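Local coordinates for phosphatidylglycerol lysyltransferase C-terminal domain-containing protein (Bacteroides thetaiotaomicron, PDB 2HQY), which is of unknown function but binds coenzyme A and probably acts as an acyl- or aminoacyl-transferase of the acetyltransferase type, at residues D170-W175 / V235-T240; Y196-F201 / V218-G223; E156-T161 / G208-V213. All blocks are in the same frame, centred on the assembly; numbering follows the deposited sequence. Where two conformers were deposited one is given.

Interaction 1 of 3, residues D170-W175 / V235-T240. With COA (coenzyme A), chain C.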
loop_
_atom_site.group_PDB
_atom_site.type_symbol
_atom_site.label_atom_id
_atom_site.label_comp_id
_atom_site.label_asym_id
_atom_site.label_seq_id
_atom_site.Cartn_x
_atom_site.Cartn_y
_atom_site.Cartn_z
ATOM N N ASP A 170 -1.399 16.119 -13.935
ATOM C CA ASP A 170 -0.912 16.252 -15.333
ATOM C C ASP A 170 0.558 16.669 -15.339
ATOM O O ASP A 170 1.346 16.072 -16.087
ATOM C CB ASP A 170 -1.776 17.255 -16.121
ATOM C CG ASP A 170 -3.178 16.712 -16.445
ATOM O OD1 ASP A 170 -3.454 15.518 -16.248
ATOM O OD2 ASP A 170 -4.014 17.501 -16.913
ATOM N N LEU A 171 0.939 17.638 -14.481
ATOM C CA LEU A 171 2.337 18.069 -14.395
ATOM C C LEU A 171 3.208 16.912 -13.904
ATOM O O LEU A 171 4.306 16.669 -14.442
ATOM C CB LEU A 171 2.497 19.284 -13.484
ATOM C CG LEU A 171 3.928 19.826 -13.447
ATOM C CD1 LEU A 171 4.308 20.349 -14.818
ATOM C CD2 LEU A 171 4.054 20.896 -12.382
ATOM N N GLU A 172 2.726 16.208 -12.883
ATOM C CA GLU A 172 3.475 15.051 -12.374
ATOM C C GLU A 172 3.713 14.002 -13.498
ATOM O O GLU A 172 4.818 13.416 -13.589
ATOM C CB GLU A 172 2.792 14.420 -11.139
ATOM C CG GLU A 172 3.352 13.004 -10.768
ATOM C CD GLU A 172 4.755 12.994 -10.157
ATOM O OE1 GLU A 172 5.435 14.045 -10.117
ATOM O OE2 GLU A 172 5.197 11.906 -9.696
ATOM N N ALA A 173 2.687 13.741 -14.308
ATOM C CA ALA A 173 2.799 12.744 -15.395
ATOM C C ALA A 173 3.853 13.203 -16.414
ATOM O O ALA A 173 4.641 12.402 -16.903
ATOM C CB ALA A 173 1.441 12.531 -16.070
ATOM N N GLU A 174 3.905 14.503 -16.684
ATOM C CA GLU A 174 4.908 15.027 -17.607
ATOM C C GLU A 174 6.291 14.915 -17.002
ATOM O O GLU A 174 7.233 14.512 -17.679
ATOM C CB GLU A 174 4.633 16.488 -17.954
ATOM C CG GLU A 174 3.366 16.656 -18.794
ATOM C CD GLU A 174 3.285 18.027 -19.471
ATOM O OE1 GLU A 174 4.347 18.694 -19.651
ATOM O OE2 GLU A 174 2.151 18.434 -19.827
ATOM N N TRP A 175 6.401 15.273 -15.725
ATOM C CA TRP A 175 7.685 15.239 -15.014
ATOM C C TRP A 175 8.218 13.809 -14.951
ATOM O O TRP A 175 9.420 13.561 -15.129
ATOM C CB TRP A 175 7.486 15.810 -13.594
ATOM C CG TRP A 175 8.762 16.059 -12.866
ATOM C CD1 TRP A 175 9.459 17.237 -12.792
ATOM C CD2 TRP A 175 9.496 15.105 -12.095
ATOM N NE1 TRP A 175 10.596 17.067 -12.021
ATOM C CE2 TRP A 175 10.641 15.769 -11.585
ATOM C CE3 TRP A 175 9.303 13.747 -11.791
ATOM C CZ2 TRP A 175 11.590 15.125 -10.772
ATOM C CZ3 TRP A 175 10.254 13.093 -10.993
ATOM C CH2 TRP A 175 11.389 13.795 -10.491
ATOM N N VAL A 235 6.133 17.937 -1.182
ATOM C CA VAL A 235 6.331 17.785 -2.626
ATOM C C VAL A 235 6.538 19.175 -3.195
ATOM O O VAL A 235 5.854 20.124 -2.781
ATOM C CB VAL A 235 5.048 17.119 -3.307
ATOM C CG1 VAL A 235 5.021 17.274 -4.813
ATOM C CG2 VAL A 235 4.943 15.581 -2.949
ATOM N N GLU A 236 7.479 19.280 -4.130
ATOM C CA GLU A 236 7.604 20.453 -4.976
ATOM C C GLU A 236 8.063 20.006 -6.360
ATOM O O GLU A 236 9.116 19.363 -6.490
ATOM C CB GLU A 236 8.613 21.424 -4.337
ATOM C CG GLU A 236 8.585 22.834 -4.870
ATOM C CD GLU A 236 9.628 23.701 -4.167
ATOM O OE1 GLU A 236 9.231 24.566 -3.353
ATOM O OE2 GLU A 236 10.843 23.467 -4.389
ATOM N N LYS A 237 7.272 20.297 -7.396
ATOM C CA LYS A 237 7.576 19.880 -8.769
ATOM C C LYS A 237 7.428 21.059 -9.685
ATOM O O LYS A 237 6.501 21.853 -9.530
ATOM C CB LYS A 237 6.610 18.803 -9.289
ATOM C CG LYS A 237 6.634 17.483 -8.568
ATOM C CD LYS A 237 7.910 16.751 -8.853
ATOM C CE LYS A 237 7.845 15.384 -8.233
ATOM N NZ LYS A 237 9.162 14.756 -8.396
ATOM N N ALA A 238 8.334 21.168 -10.658
ATOM C CA ALA A 238 8.257 22.238 -11.634
ATOM C C ALA A 238 8.664 21.744 -13.018
ATOM O O ALA A 238 9.437 20.772 -13.151
ATOM C CB ALA A 238 9.099 23.451 -11.186
ATOM N N ASP A 239 8.058 22.365 -14.034
ATOM C CA ASP A 239 8.456 22.190 -15.434
ATOM C C ASP A 239 9.865 22.787 -15.538
ATOM O O ASP A 239 10.093 23.964 -15.226
ATOM C CB ASP A 239 7.450 22.921 -16.344
ATOM C CG ASP A 239 7.772 22.806 -17.825
ATOM O OD1 ASP A 239 8.909 22.457 -18.211
ATOM O OD2 ASP A 239 6.866 23.119 -18.624
ATOM N N THR A 240 10.817 21.965 -15.961
ATOM C CA THR A 240 12.231 22.361 -15.890
ATOM C C THR A 240 12.628 23.427 -16.920
ATOM O O THR A 240 13.605 24.178 -16.718
ATOM C CB THR A 240 13.168 21.120 -15.918
ATOM O OG1 THR A 240 14.480 21.492 -15.476
ATOM C CG2 THR A 240 13.197 20.447 -17.295
HETATM N N1A COA C . 12.481 12.304 -5.043
HETATM C C2A COA C . 12.046 13.446 -5.612
HETATM N N3A COA C . 12.751 14.056 -6.575
HETATM C C4A COA C . 13.932 13.525 -7.004
HETATM C C5A COA C . 14.405 12.346 -6.438
HETATM C C6A COA C . 13.646 11.728 -5.434
HETATM N N6A COA C . 14.036 10.574 -4.836
HETATM N N7A COA C . 15.581 12.067 -7.059
HETATM C C8A COA C . 15.822 13.034 -7.980
HETATM N N9A COA C . 14.827 13.931 -7.924
HETATM C C1B COA C . 14.639 15.124 -8.797
HETATM C C2B COA C . 15.532 16.354 -8.674
HETATM O O2B COA C . 14.993 17.283 -7.736
HETATM C C3B COA C . 15.403 16.918 -10.081
HETATM O O3B COA C . 14.190 17.664 -10.230
HETATM P P3B COA C . 14.056 18.817 -11.349
HETATM O O7A COA C . 14.842 19.970 -10.729
HETATM O O8A COA C . 12.557 19.025 -11.521
HETATM O O9A COA C . 14.717 18.293 -12.605
HETATM C C4B COA C . 15.292 15.706 -10.993
HETATM O O4B COA C . 14.765 14.667 -10.162
HETATM C C5B COA C . 16.642 15.305 -11.601
HETATM O O5B COA C . 17.697 15.818 -10.773
HETATM P P1A COA C . 19.073 15.046 -10.386
HETATM O O1A COA C . 19.618 15.695 -9.132
HETATM O O2A COA C . 18.883 13.535 -10.412
HETATM O O3A COA C . 20.011 15.509 -11.619
HETATM O O4A COA C . 20.619 15.700 -14.070
HETATM O O5A COA C . 18.976 13.823 -13.267
#
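The torsions of Trp175 and Lys237 bring indole and ammonium together: chi1 of Trp175 (-169°) turns the indole away from its own backbone N toward the strand, while Lys237, CG trans to its carbonyl carbon, bends at chi2 and then runs extended over the ring. The two side chains cross at about a right angle. Lys237 CD lies over the five-membered ring of Trp175, 3.9 Å from its centroid, in a CH-pi contact; farther along, Lys237 NZ sits 3.2 Å from the centroid of the six-membered ring and 12° off its normal, a close cation-pi pair. Lysine suits this place because its methylenes cover apolar surface while its ammonium group also reaches a salt bridge with Glu190. Glu172 reaches across at a slant, its OE1 3.3 Å from Lys237 CE. That oxygen is 4.2 Å from Lys237 NZ, too far for a salt bridge, and it is buried with no hydrogen-bond partner in the model, so the nearby positive charge probably eases its burial. At the indole edge, near Ala238 O, Trp175 NE1 donates to O8A of the coenzyme A 3'-phosphate at 2.8 Å and 177°, almost straight. Helix 165-179 packed on strand 230-238 thus contributes part of the wall of the coenzyme A pocket, in a domain consistent with the acetyltransferase fold.

Interaction 2 of 3, residues Y196-F201 / V218-G223; sequences YALHNF and VAFTFG
Phe222 projects from its strand into the side chains of Ala197, Leu198 and Phe201, and can be followed outward atom by atom. Its CB lies 3.6 Å from Phe201 CE1, and the next atom, CG, is still close to that same carbon. Because chi1 (62°) sets CG between the backbone N and the carbonyl carbon, the ring stands up from the strand toward the helix. Along one side Phe222 CD2 and CE2 run beside Leu198, whose CD2 is 3.7 Å from Phe222 CE2. At the far end Phe222 CZ comes to 3.5 Å from Ala197 CB; alanine suits that site, since its single methyl lets the ring approach the helix closely. Phe201 turns its edge to the face of Phe222 in an offset edge-to-face pair, centroids 5.7 Å apart and planes at 88°. Leu198 also spreads to a second ring, its CD1 4.4 Å from Phe220 CE1, while Phe222 CE2 lies at the edge of Phe220. Cutting Phe222 back to an alanine would probably open a gap between the strand and Ala197 and Leu198 on the helix, and leave the edge of Phe201 without the ring face it points at. Beyond the contact, Tyr196, His199 and Asn200 meet the second subunit. No hydrogen bond joins residues 196-201 to 218-223, and the stability of this contact probably comes from dispersion and the hydrophobic effect.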
loop_
_atom_site.group_PDB
_atom_site.type_symbol
_atom_site.label_atom_id
_atom_site.label_comp_id
_atom_site.label_asym_id
_atom_site.label_seq_id
_atom_site.Cartn_x
_atom_site.Cartn_y
_atom_site.Cartn_z
ATOM N N TYR A 196 -1.311 9.371 -4.286
ATOM C CA TYR A 196 -2.223 9.100 -3.152
ATOM C C TYR A 196 -2.578 10.413 -2.449
ATOM O O TYR A 196 -3.740 10.665 -2.135
ATOM C CB TYR A 196 -1.572 8.123 -2.167
ATOM C CG TYR A 196 -2.405 7.859 -0.932
ATOM C CD1 TYR A 196 -3.194 6.711 -0.822
ATOM C CD2 TYR A 196 -2.392 8.764 0.127
ATOM C CE1 TYR A 196 -3.939 6.476 0.333
ATOM C CE2 TYR A 196 -3.137 8.552 1.285
ATOM C CZ TYR A 196 -3.884 7.410 1.394
ATOM O OH TYR A 196 -4.641 7.209 2.538
ATOM N N ALA A 197 -1.571 11.240 -2.184
ATOM C CA ALA A 197 -1.807 12.536 -1.523
ATOM C C ALA A 197 -2.754 13.435 -2.289
ATOM O O ALA A 197 -3.669 14.050 -1.698
ATOM C CB ALA A 197 -0.486 13.264 -1.300
ATOM N N LEU A 198 -2.535 13.546 -3.600
ATOM C CA LEU A 198 -3.435 14.367 -4.455
ATOM C C LEU A 198 -4.858 13.802 -4.501
ATOM O O LEU A 198 -5.851 14.544 -4.376
ATOM C CB LEU A 198 -2.849 14.507 -5.883
ATOM C CG LEU A 198 -1.617 15.470 -5.969
ATOM C CD1 LEU A 198 -1.054 15.458 -7.401
ATOM C CD2 LEU A 198 -1.930 16.933 -5.536
ATOM N N HIS A 199 -4.975 12.484 -4.682
ATOM C CA HIS A 199 -6.295 11.863 -4.709
ATOM C C HIS A 199 -7.065 12.028 -3.369
ATOM O O HIS A 199 -8.301 12.033 -3.349
ATOM C CB HIS A 199 -6.172 10.359 -4.934
ATOM C CG HIS A 199 -5.785 9.924 -6.322
ATOM N ND1 HIS A 199 -5.227 8.698 -6.642
ATOM C CD2 HIS A 199 -5.789 10.642 -7.470
ATOM C CE1 HIS A 199 -4.960 8.665 -7.938
ATOM N NE2 HIS A 199 -5.289 9.833 -8.461
ATOM N N ASN A 200 -6.339 12.087 -2.265
ATOM C CA ASN A 200 -6.950 12.190 -0.939
ATOM C C ASN A 200 -6.632 13.522 -0.234
ATOM O O ASN A 200 -6.594 13.604 0.988
ATOM C CB ASN A 200 -6.477 10.997 -0.118
ATOM C CG ASN A 200 -6.942 9.684 -0.735
ATOM O OD1 ASN A 200 -8.148 9.366 -0.698
ATOM N ND2 ASN A 200 -6.013 8.939 -1.330
ATOM N N PHE A 201 -6.470 14.568 -1.022
ATOM C CA PHE A 201 -5.879 15.819 -0.553
ATOM C C PHE A 201 -6.610 16.425 0.659
ATOM O O PHE A 201 -5.986 16.762 1.669
ATOM C CB PHE A 201 -5.914 16.827 -1.719
ATOM C CG PHE A 201 -4.945 17.958 -1.573
ATOM C CD1 PHE A 201 -3.586 17.775 -1.892
ATOM C CD2 PHE A 201 -5.384 19.224 -1.165
ATOM C CE1 PHE A 201 -2.654 18.845 -1.830
ATOM C CE2 PHE A 201 -4.458 20.317 -1.076
ATOM C CZ PHE A 201 -3.089 20.126 -1.402
ATOM N N VAL A 218 2.976 25.314 -14.360
ATOM C CA VAL A 218 4.417 25.094 -14.449
ATOM C C VAL A 218 5.068 24.630 -13.136
ATOM O O VAL A 218 6.245 24.313 -13.114
ATOM C CB VAL A 218 5.196 26.349 -14.980
ATOM C CG1 VAL A 218 4.771 26.695 -16.408
ATOM C CG2 VAL A 218 5.093 27.548 -14.007
ATOM N N ALA A 219 4.318 24.629 -12.036
ATOM C CA ALA A 219 4.840 24.105 -10.762
ATOM C C ALA A 219 3.684 23.843 -9.815
ATOM O O ALA A 219 2.637 24.479 -9.952
ATOM C CB ALA A 219 5.812 25.097 -10.115
ATOM N N PHE A 220 3.866 22.902 -8.881
ATOM C CA PHE A 220 2.950 22.800 -7.730
ATOM C C PHE A 220 3.717 22.309 -6.507
ATOM O O PHE A 220 4.840 21.764 -6.626
ATOM C CB PHE A 220 1.727 21.913 -8.041
ATOM C CG PHE A 220 2.049 20.442 -8.124
ATOM C CD1 PHE A 220 1.970 19.636 -6.978
ATOM C CD2 PHE A 220 2.435 19.873 -9.350
ATOM C CE1 PHE A 220 2.294 18.265 -7.032
ATOM C CE2 PHE A 220 2.740 18.497 -9.419
ATOM C CZ PHE A 220 2.676 17.702 -8.239
ATOM N N THR A 221 3.115 22.493 -5.343
ATOM C CA THR A 221 3.747 22.121 -4.067
ATOM C C THR A 221 2.648 21.879 -3.079
ATOM O O THR A 221 1.575 22.484 -3.213
ATOM C CB THR A 221 4.730 23.247 -3.577
ATOM O OG1 THR A 221 5.465 22.801 -2.437
ATOM C CG2 THR A 221 4.007 24.558 -3.246
ATOM N N PHE A 222 2.882 20.996 -2.103
ATOM C CA PHE A 222 1.922 20.815 -1.030
ATOM C C PHE A 222 2.614 20.314 0.235
ATOM O O PHE A 222 3.794 19.849 0.202
ATOM C CB PHE A 222 0.740 19.910 -1.450
ATOM C CG PHE A 222 1.105 18.498 -1.837
ATOM C CD1 PHE A 222 1.489 17.561 -0.853
ATOM C CD2 PHE A 222 0.921 18.066 -3.153
ATOM C CE1 PHE A 222 1.747 16.220 -1.208
ATOM C CE2 PHE A 222 1.187 16.740 -3.520
ATOM C CZ PHE A 222 1.581 15.812 -2.541
ATOM N N GLY A 223 1.901 20.450 1.348
ATOM C CA GLY A 223 2.394 20.007 2.639
ATOM C C GLY A 223 1.339 20.209 3.689
ATOM O O GLY A 223 0.195 20.558 3.388
#

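Interaction 3 of 3, residues E156-T161 / G208-V213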
loop_
_atom_site.group_PDB
_atom_site.type_symbol
_atom_site.label_atom_id
_atom_site.label_comp_id
_atom_site.label_asym_id
_atom_site.label_seq_id
_atom_site.Cartn_x
_atom_site.Cartn_y
_atom_site.Cartn_z
ATOM N N GLU A 156 0.567 33.547 -12.425
ATOM C CA GLU A 156 -0.548 33.412 -11.501
ATOM C C GLU A 156 -0.272 32.272 -10.536
ATOM O O GLU A 156 -0.054 31.129 -10.971
ATOM C CB GLU A 156 -1.871 33.156 -12.241
ATOM C CG GLU A 156 -2.398 34.369 -13.079
ATOM C CD GLU A 156 -3.659 34.051 -13.900
ATOM O OE1 GLU A 156 -4.103 32.893 -13.947
ATOM O OE2 GLU A 156 -4.213 34.960 -14.517
ATOM N N TYR A 157 -0.244 32.591 -9.249
ATOM C CA TYR A 157 -0.194 31.578 -8.203
ATOM C C TYR A 157 -1.607 31.331 -7.671
ATOM O O TYR A 157 -2.361 32.283 -7.368
ATOM C CB TYR A 157 0.700 32.045 -7.062
ATOM C CG TYR A 157 0.693 31.129 -5.857
ATOM C CD1 TYR A 157 1.584 30.047 -5.768
ATOM C CD2 TYR A 157 -0.182 31.342 -4.792
ATOM C CE1 TYR A 157 1.584 29.200 -4.667
ATOM C CE2 TYR A 157 -0.193 30.479 -3.685
ATOM C CZ TYR A 157 0.689 29.408 -3.639
ATOM O OH TYR A 157 0.680 28.588 -2.528
ATOM N N THR A 158 -1.971 30.064 -7.561
ATOM C CA THR A 158 -3.260 29.670 -7.014
ATOM C C THR A 158 -3.078 28.591 -5.947
ATOM O O THR A 158 -2.168 27.740 -6.085
ATOM C CB THR A 158 -4.197 29.099 -8.107
ATOM O OG1 THR A 158 -3.478 28.148 -8.906
ATOM C CG2 THR A 158 -4.773 30.207 -8.998
ATOM N N PRO A 159 -3.953 28.588 -4.911
ATOM C CA PRO A 159 -3.972 27.465 -3.989
ATOM C C PRO A 159 -4.434 26.206 -4.726
ATOM O O PRO A 159 -5.129 26.297 -5.756
ATOM C CB PRO A 159 -5.022 27.872 -2.940
ATOM C CG PRO A 159 -5.174 29.360 -3.103
ATOM C CD PRO A 159 -4.951 29.623 -4.538
ATOM N N ILE A 160 -4.035 25.051 -4.229
ATOM C CA ILE A 160 -4.593 23.807 -4.746
ATOM C C ILE A 160 -6.036 23.680 -4.243
ATOM O O ILE A 160 -6.296 23.750 -3.038
ATOM C CB ILE A 160 -3.764 22.547 -4.368
ATOM C CG1 ILE A 160 -2.385 22.575 -5.071
ATOM C CG2 ILE A 160 -4.525 21.286 -4.786
ATOM C CD1 ILE A 160 -1.438 21.436 -4.665
ATOM N N THR A 161 -6.971 23.584 -5.190
ATOM C CA THR A 161 -8.384 23.380 -4.886
ATOM C C THR A 161 -8.773 22.078 -5.574
ATOM O O THR A 161 -8.013 21.568 -6.446
ATOM C CB THR A 161 -9.261 24.510 -5.476
ATOM O OG1 THR A 161 -8.947 24.635 -6.863
ATOM C CG2 THR A 161 -8.997 25.830 -4.760
ATOM N N GLY A 208 -1.836 23.462 -0.510
ATOM C CA GLY A 208 -0.818 23.522 -1.550
ATOM C C GLY A 208 -0.952 24.723 -2.420
ATOM O O GLY A 208 -1.881 25.521 -2.262
ATOM N N GLY A 209 -0.055 24.818 -3.390
ATOM C CA GLY A 209 -0.085 25.975 -4.325
ATOM C C GLY A 209 0.337 25.513 -5.712
ATOM O O GLY A 209 0.982 24.438 -5.876
ATOM N N ILE A 210 -0.036 26.314 -6.704
ATOM C CA ILE A 210 0.221 26.047 -8.111
ATOM C C ILE A 210 0.670 27.360 -8.765
ATOM O O ILE A 210 0.133 28.425 -8.464
ATOM C CB ILE A 210 -1.079 25.558 -8.816
ATOM C CG1 ILE A 210 -1.532 24.213 -8.244
ATOM C CG2 ILE A 210 -0.848 25.404 -10.298
ATOM C CD1 ILE A 210 -3.016 23.872 -8.627
ATOM N N LEU A 211 1.683 27.267 -9.615
ATOM C CA LEU A 211 2.154 28.379 -10.410
ATOM C C LEU A 211 1.746 28.139 -11.871
ATOM O O LEU A 211 1.939 27.032 -12.412
ATOM C CB LEU A 211 3.682 28.450 -10.259
ATOM C CG LEU A 211 4.361 29.797 -10.407
ATOM C CD1 LEU A 211 3.823 30.775 -9.342
ATOM C CD2 LEU A 211 5.885 29.604 -10.353
ATOM N N HIS A 212 1.163 29.168 -12.495
ATOM C CA HIS A 212 0.843 29.142 -13.910
ATOM C C HIS A 212 1.611 30.260 -14.633
ATOM O O HIS A 212 1.743 31.383 -14.106
ATOM C CB HIS A 212 -0.636 29.378 -14.112
ATOM C CG HIS A 212 -1.511 28.453 -13.335
ATOM N ND1 HIS A 212 -1.931 28.721 -12.043
ATOM C CD2 HIS A 212 -2.079 27.277 -13.687
ATOM C CE1 HIS A 212 -2.714 27.733 -11.638
ATOM N NE2 HIS A 212 -2.823 26.849 -12.619
ATOM N N VAL A 213 2.142 29.926 -15.806
ATOM C CA VAL A 213 2.787 30.910 -16.690
ATOM C C VAL A 213 2.228 30.708 -18.097
ATOM O O VAL A 213 2.072 29.572 -18.555
ATOM C CB VAL A 213 4.336 30.753 -16.691
ATOM C CG1 VAL A 213 4.969 31.615 -17.786
ATOM C CG2 VAL A 213 4.925 31.138 -15.342
HETATM O O HOH W 1 -1.689 28.099 -1.260
HETATM O O HOH W 2 -4.637 24.159 -0.763
#
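Glu156 and His212 form one hydrogen-bonded pair of an antiparallel ladder, and Thr158 with Ile210 forms the next. Glu156 O takes two donors from one residue: the backbone N of His212 at 2.8 Å, and His212 ND1 at 3.2 Å, the latter standing above the carbonyl plane with the acceptor in the imidazole plane. Ile160 CG1 packs 3.7 Å from Ile210 CG1, the two side chains crossing at about a right angle. The sheet face opposite His212 and Ile210 carries Tyr157, which lays its ring along the neighbouring strand, with OH 3.3 Å from Gly209 CA; glycine suits that position, where the hydroxyl lies close over the backbone. Water 1 joins Tyr157 OH to Gly208 O, and water 2 gives a bond to Ile160 O and accepts one from Gly208 N. Farther out, Glu167 binds His212 NE2, fixing the imidazole from its far side, and helix 245-256 packs on Tyr157. This antiparallel pairing, with helices 165-179 and 185-199 and the short helix 201-204 between its strands in sequence, is consistent with the opening beta-alpha-alpha-beta part of the acetyltransferase (GNAT) fold.

In the fold
The three contacts involve neighbouring strands, 230-238, 216-227 and 207-213, with helices packed on the first two. Strand 216-227 of interaction 2 lies between strand 230-238 of interaction 1 and strand 207-213 of interaction 3. Interactions 1 and 2, centres 10 Å apart, touch through a probable hydrogen bond from Thr221 OG1 to Val235 O (2.7 Å), and interactions 2 and 3, centres 11 Å apart, through one from Val218 N to Leu211 O (2.8 Å). Interactions 1 and 3 do not touch. Only interaction 1 reaches coenzyme A directly; the Phe220 side chain is about 10 Å from the ligand and that of Leu211 about 13 Å, so the contacts step away from the pocket, from its wall through an apolar core to the strand pair 156-159 and 207-213.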